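Local coordinates for exopolyphosphatase (Aquifex aeolicus, PDB 1T6C), which probably hydrolyses phosphoanhydride bonds of polyphosphate or guanosine pentaphosphate, as a calcium-binding member of the Ppx/GppA phosphatase family, at residues G214-V226 against V234-W247. Residues are numbered along the deposited sequence; the frame is centred on the assembly and turned at random.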
loop_
_atom_site.group_PDB
_atom_site.type_symbol
_atom_site.label_atom_id
_atom_site.label_comp_id
_atom_site.label_asym_id
_atom_site.label_seq_id
_atom_site.Cartn_x
_atom_site.Cartn_y
_atom_site.Cartn_z
ATOM N N GLY A 214 2.968 -2.601 4.223
ATOM C CA GLY A 214 3.679 -2.473 5.476
ATOM C C GLY A 214 3.873 -3.753 6.243
ATOM O O GLY A 214 4.891 -3.949 6.924
ATOM N N THR A 215 2.902 -4.652 6.147
ATOM C CA THR A 215 3.047 -5.934 6.801
ATOM C C THR A 215 4.196 -6.746 6.197
ATOM O O THR A 215 5.078 -7.205 6.916
ATOM C CB THR A 215 1.739 -6.744 6.726
ATOM O OG1 THR A 215 0.672 -6.014 7.381
ATOM C CG2 THR A 215 1.938 -8.046 7.485
ATOM N N ILE A 216 4.149 -6.935 4.891
ATOM C CA ILE A 216 5.096 -7.855 4.252
ATOM C C ILE A 216 6.541 -7.319 4.219
ATOM O O ILE A 216 7.508 -8.087 4.339
ATOM C CB ILE A 216 4.560 -8.303 2.875
ATOM C CG1 ILE A 216 5.206 -9.633 2.469
ATOM C CG2 ILE A 216 4.726 -7.210 1.860
ATOM C CD1 ILE A 216 4.703 -10.835 3.248
ATOM N N THR A 217 6.722 -6.005 4.117
ATOM C CA THR A 217 8.068 -5.458 4.152
ATOM C C THR A 217 8.620 -5.532 5.573
ATOM O O THR A 217 9.801 -5.760 5.758
ATOM C CB THR A 217 8.166 -4.003 3.631
ATOM O OG1 THR A 217 7.196 -3.159 4.274
ATOM C CG2 THR A 217 7.849 -3.944 2.136
ATOM N N THR A 218 7.776 -5.326 6.578
ATOM C CA THR A 218 8.215 -5.536 7.963
ATOM C C THR A 218 8.600 -6.974 8.191
ATOM O O THR A 218 9.638 -7.237 8.787
ATOM C CB THR A 218 7.131 -5.117 8.935
ATOM O OG1 THR A 218 6.875 -3.713 8.776
ATOM C CG2 THR A 218 7.594 -5.314 10.362
ATOM N N LEU A 219 7.812 -7.915 7.659
ATOM C CA LEU A 219 8.141 -9.339 7.777
ATOM C C LEU A 219 9.476 -9.674 7.136
ATOM O O LEU A 219 10.303 -10.374 7.727
ATOM C CB LEU A 219 7.031 -10.196 7.164
ATOM C CG LEU A 219 5.978 -10.882 7.992
ATOM C CD1 LEU A 219 5.511 -12.098 7.230
ATOM C CD2 LEU A 219 6.424 -11.285 9.382
ATOM N N ALA A 220 9.727 -9.121 5.946
ATOM C CA ALA A 220 10.990 -9.328 5.273
ATOM C C ALA A 220 12.145 -8.775 6.091
ATOM O O ALA A 220 13.175 -9.444 6.248
ATOM C CB ALA A 220 10.962 -8.716 3.877
ATOM N N ALA A 221 12.002 -7.580 6.656
ATOM C CA ALA A 221 13.041 -7.014 7.512
ATOM C C ALA A 221 13.283 -7.896 8.731
ATOM O O ALA A 221 14.410 -8.092 9.143
ATOM C CB ALA A 221 12.661 -5.595 7.951
ATOM N N LEU A 222 12.225 -8.412 9.337
ATOM C CA LEU A 222 12.379 -9.323 10.479
ATOM C C LEU A 222 13.099 -10.620 10.079
ATOM O O LEU A 222 14.096 -11.024 10.736
ATOM C CB LEU A 222 11.001 -9.618 11.100
ATOM C CG LEU A 222 10.282 -8.457 11.779
ATOM C CD1 LEU A 222 8.873 -8.856 12.158
ATOM C CD2 LEU A 222 11.039 -8.002 13.018
ATOM N N GLU A 223 12.648 -11.243 8.997
ATOM C CA GLU A 223 13.223 -12.531 8.552
ATOM C C GLU A 223 14.712 -12.428 8.238
ATOM O O GLU A 223 15.496 -13.295 8.630
ATOM C CB GLU A 223 12.459 -13.076 7.358
ATOM C CG GLU A 223 13.028 -14.367 6.806
ATOM C CD GLU A 223 13.006 -15.516 7.785
ATOM O OE1 GLU A 223 12.202 -15.509 8.749
ATOM O OE2 GLU A 223 13.811 -16.440 7.601
ATOM N N TYR A 224 15.096 -11.328 7.600
ATOM C CA TYR A 224 16.432 -11.131 7.098
ATOM C C TYR A 224 17.297 -10.235 7.976
ATOM O O TYR A 224 18.397 -9.872 7.571
ATOM C CB TYR A 224 16.370 -10.665 5.648
ATOM C CG TYR A 224 15.854 -11.784 4.770
ATOM C CD1 TYR A 224 16.633 -12.921 4.546
ATOM C CD2 TYR A 224 14.548 -11.773 4.255
ATOM C CE1 TYR A 224 16.149 -13.978 3.761
ATOM C CE2 TYR A 224 14.072 -12.830 3.474
ATOM C CZ TYR A 224 14.879 -13.920 3.225
ATOM O OH TYR A 224 14.417 -14.993 2.495
ATOM N N ASN A 225 16.832 -9.927 9.189
ATOM C CA ASN A 225 17.641 -9.176 10.160
ATOM C C ASN A 225 18.097 -7.840 9.641
ATOM O O ASN A 225 19.256 -7.450 9.806
ATOM C CB ASN A 225 18.860 -9.999 10.602
ATOM C CG ASN A 225 18.479 -11.318 11.181
ATOM O OD1 ASN A 225 17.717 -11.368 12.127
ATOM N ND2 ASN A 225 19.019 -12.405 10.620
ATOM N N VAL A 226 17.161 -7.143 8.995
ATOM C CA VAL A 226 17.403 -5.815 8.432
ATOM C C VAL A 226 16.963 -4.775 9.458
ATOM O O VAL A 226 15.763 -4.596 9.778
ATOM C CB VAL A 226 16.633 -5.580 7.125
ATOM C CG1 VAL A 226 16.989 -4.212 6.546
ATOM C CG2 VAL A 226 16.987 -6.683 6.109
ATOM N N VAL A 234 15.592 -5.206 1.419
ATOM C CA VAL A 234 14.308 -5.863 1.537
ATOM C C VAL A 234 13.658 -6.096 0.182
ATOM O O VAL A 234 13.067 -7.141 -0.056
ATOM C CB VAL A 234 13.366 -5.037 2.462
ATOM C CG1 VAL A 234 11.910 -5.469 2.372
ATOM C CG2 VAL A 234 13.860 -5.146 3.910
ATOM N N HIS A 235 13.755 -5.127 -0.707
ATOM C CA HIS A 235 13.138 -5.255 -2.023
ATOM C C HIS A 235 13.721 -6.434 -2.789
ATOM O O HIS A 235 14.923 -6.535 -2.946
ATOM C CB HIS A 235 13.395 -3.987 -2.799
ATOM C CG HIS A 235 12.618 -3.902 -4.072
ATOM N ND1 HIS A 235 13.180 -4.104 -5.312
ATOM C CD2 HIS A 235 11.313 -3.641 -4.282
ATOM C CE1 HIS A 235 12.239 -3.971 -6.231
ATOM N NE2 HIS A 235 11.103 -3.680 -5.637
ATOM N N GLY A 236 12.853 -7.314 -3.266
ATOM C CA GLY A 236 13.262 -8.488 -3.997
ATOM C C GLY A 236 13.552 -9.709 -3.137
ATOM O O GLY A 236 13.794 -10.768 -3.676
ATOM N N LYS A 237 13.485 -9.593 -1.814
ATOM C CA LYS A 237 13.652 -10.752 -0.946
ATOM C C LYS A 237 12.485 -11.726 -1.136
ATOM O O LYS A 237 11.343 -11.323 -1.371
ATOM C CB LYS A 237 13.722 -10.326 0.524
ATOM C CG LYS A 237 15.013 -9.671 0.948
ATOM C CD LYS A 237 16.216 -10.623 0.764
ATOM C CE LYS A 237 17.418 -10.204 1.598
ATOM N NZ LYS A 237 18.187 -9.169 0.859
ATOM N N VAL A 238 12.776 -13.010 -1.019
ATOM C CA VAL A 238 11.751 -14.057 -1.006
ATOM C C VAL A 238 11.322 -14.393 0.411
ATOM O O VAL A 238 12.157 -14.452 1.335
ATOM C CB VAL A 238 12.279 -15.314 -1.685
ATOM C CG1 VAL A 238 11.298 -16.457 -1.548
ATOM C CG2 VAL A 238 12.593 -14.995 -3.119
ATOM N N LEU A 239 10.018 -14.632 0.591
ATOM C CA LEU A 239 9.504 -15.213 1.823
ATOM C C LEU A 239 8.716 -16.462 1.478
ATOM O O LEU A 239 7.809 -16.425 0.634
ATOM C CB LEU A 239 8.595 -14.223 2.552
ATOM C CG LEU A 239 9.310 -13.029 3.202
ATOM C CD1 LEU A 239 8.281 -12.016 3.724
ATOM C CD2 LEU A 239 10.213 -13.442 4.295
ATOM N N THR A 240 9.049 -17.565 2.146
ATOM C CA THR A 240 8.352 -18.813 1.896
ATOM C C THR A 240 7.148 -18.915 2.786
ATOM O O THR A 240 7.079 -18.253 3.809
ATOM C CB THR A 240 9.263 -20.043 2.153
ATOM O OG1 THR A 240 9.605 -20.099 3.529
ATOM C CG2 THR A 240 10.571 -19.915 1.454
ATOM N N TYR A 241 6.245 -19.827 2.456
ATOM C CA TYR A 241 5.119 -20.161 3.319
ATOM C C TYR A 241 5.663 -20.487 4.721
ATOM O O TYR A 241 5.151 -19.998 5.725
ATOM C CB TYR A 241 4.323 -21.344 2.741
ATOM C CG TYR A 241 3.174 -21.715 3.642
ATOM C CD1 TYR A 241 1.934 -21.134 3.481
ATOM C CD2 TYR A 241 3.353 -22.620 4.704
ATOM C CE1 TYR A 241 0.862 -21.463 4.359
ATOM C CE2 TYR A 241 2.308 -22.948 5.552
ATOM C CZ TYR A 241 1.071 -22.360 5.381
ATOM O OH TYR A 241 0.064 -22.690 6.254
ATOM N N GLY A 242 6.668 -21.374 4.795
ATOM C CA GLY A 242 7.248 -21.741 6.081
ATOM C C GLY A 242 7.758 -20.579 6.920
ATOM O O GLY A 242 7.569 -20.561 8.131
ATOM N N GLN A 243 8.414 -19.619 6.272
ATOM C CA GLN A 243 8.940 -18.440 6.967
ATOM C C GLN A 243 7.782 -17.575 7.500
ATOM O O GLN A 243 7.804 -17.120 8.663
ATOM C CB GLN A 243 9.810 -17.610 6.044
ATOM C CG GLN A 243 11.229 -18.181 5.839
ATOM C CD GLN A 243 11.998 -17.496 4.686
ATOM O OE1 GLN A 243 11.448 -17.215 3.654
ATOM N NE2 GLN A 243 13.282 -17.203 4.898
ATOM N N ILE A 244 6.759 -17.399 6.666
ATOM C CA ILE A 244 5.613 -16.576 7.049
ATOM C C ILE A 244 4.849 -17.278 8.160
ATOM O O ILE A 244 4.415 -16.649 9.107
ATOM C CB ILE A 244 4.737 -16.255 5.828
ATOM C CG1 ILE A 244 5.532 -15.432 4.803
ATOM C CG2 ILE A 244 3.481 -15.472 6.247
ATOM C CD1 ILE A 244 4.792 -15.174 3.531
ATOM N N LYS A 245 4.679 -18.594 8.070
ATOM C CA LYS A 245 3.987 -19.350 9.127
ATOM C C LYS A 245 4.690 -19.190 10.476
ATOM O O LYS A 245 4.052 -18.960 11.514
ATOM C CB LYS A 245 3.878 -20.847 8.775
ATOM C CG LYS A 245 3.040 -21.623 9.783
ATOM C CD LYS A 245 3.056 -23.116 9.588
ATOM C CE LYS A 245 2.294 -23.829 10.709
ATOM N NZ LYS A 245 2.991 -23.762 12.026
ATOM N N LYS A 246 6.003 -19.283 10.481
ATOM C CA LYS A 246 6.745 -19.161 11.730
ATOM C C LYS A 246 6.586 -17.773 12.350
ATOM O O LYS A 246 6.432 -17.659 13.572
ATOM C CB LYS A 246 8.195 -19.567 11.537
ATOM C CG LYS A 246 8.314 -21.071 11.500
ATOM C CD LYS A 246 9.673 -21.509 10.974
ATOM C CE LYS A 246 10.450 -22.336 11.986
ATOM N NZ LYS A 246 11.831 -22.588 11.464
ATOM N N TRP A 247 6.539 -16.725 11.523
ATOM C CA TRP A 247 6.275 -15.365 12.047
ATOM C C TRP A 247 4.850 -15.198 12.564
ATOM O O TRP A 247 4.614 -14.505 13.574
ATOM C CB TRP A 247 6.617 -14.283 11.005
ATOM C CG TRP A 247 8.079 -14.073 10.911
ATOM C CD1 TRP A 247 8.913 -14.491 9.926
ATOM C CD2 TRP A 247 8.909 -13.498 11.919
ATOM N NE1 TRP A 247 10.216 -14.186 10.246
ATOM C CE2 TRP A 247 10.237 -13.567 11.470
ATOM C CE3 TRP A 247 8.657 -12.888 13.161
ATOM C CZ2 TRP A 247 11.296 -13.095 12.211
ATOM C CZ3 TRP A 247 9.712 -12.413 13.877
ATOM C CH2 TRP A 247 11.009 -12.513 13.407
HETATM O O HOH W 1 10.733 -17.628 9.714
HETATM O O HOH W 2 13.476 -17.908 1.530
#
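E223 OE1 is gripped twice: W247 NE1 donates to its anti lone pair at 2.8 Å, in the plane of the indole, and a water shared with Q243 O donates as well. The other oxygen, OE2, takes Q243 NE2 at 2.9 Å from above the carboxylate plane, a bent bond (131°). The glutamate chain leaves with CG anti to the backbone N and then folds at chi2 (62°), which brings the carboxylate within reach of Q243 and W247, nearly perpendicular to the indole. Q243 is steadied from behind, since its OE1 accepts from T240 N while T240 OG1 caps Q243 N, a capping box. Beside it, Y224 OH donates to V238 O at 2.6 Å in the carbonyl plane; K237 CD lies over the centre of one tyrosine face, and E223 CG over the rim of the other. L222 CB rests on the six-membered ring of W247, 3.9 Å from its centroid, and L219 CD2 presses on W247 CB. A leucine in place of this tryptophan would probably leave E223 OE1 without its indole donor and L222 without an aromatic face. Deeper, L239 CD1 meets I216 CD1 at 3.8 Å, and V234 CG1 packs on A220 CB. Helix 214-223, ended by a Schellman motif with N225 as C-prime residue, lies across the short edge strand 238-240 at 90° and packs against the start of helix 241-251, within one α/β domain of the actin-like fold.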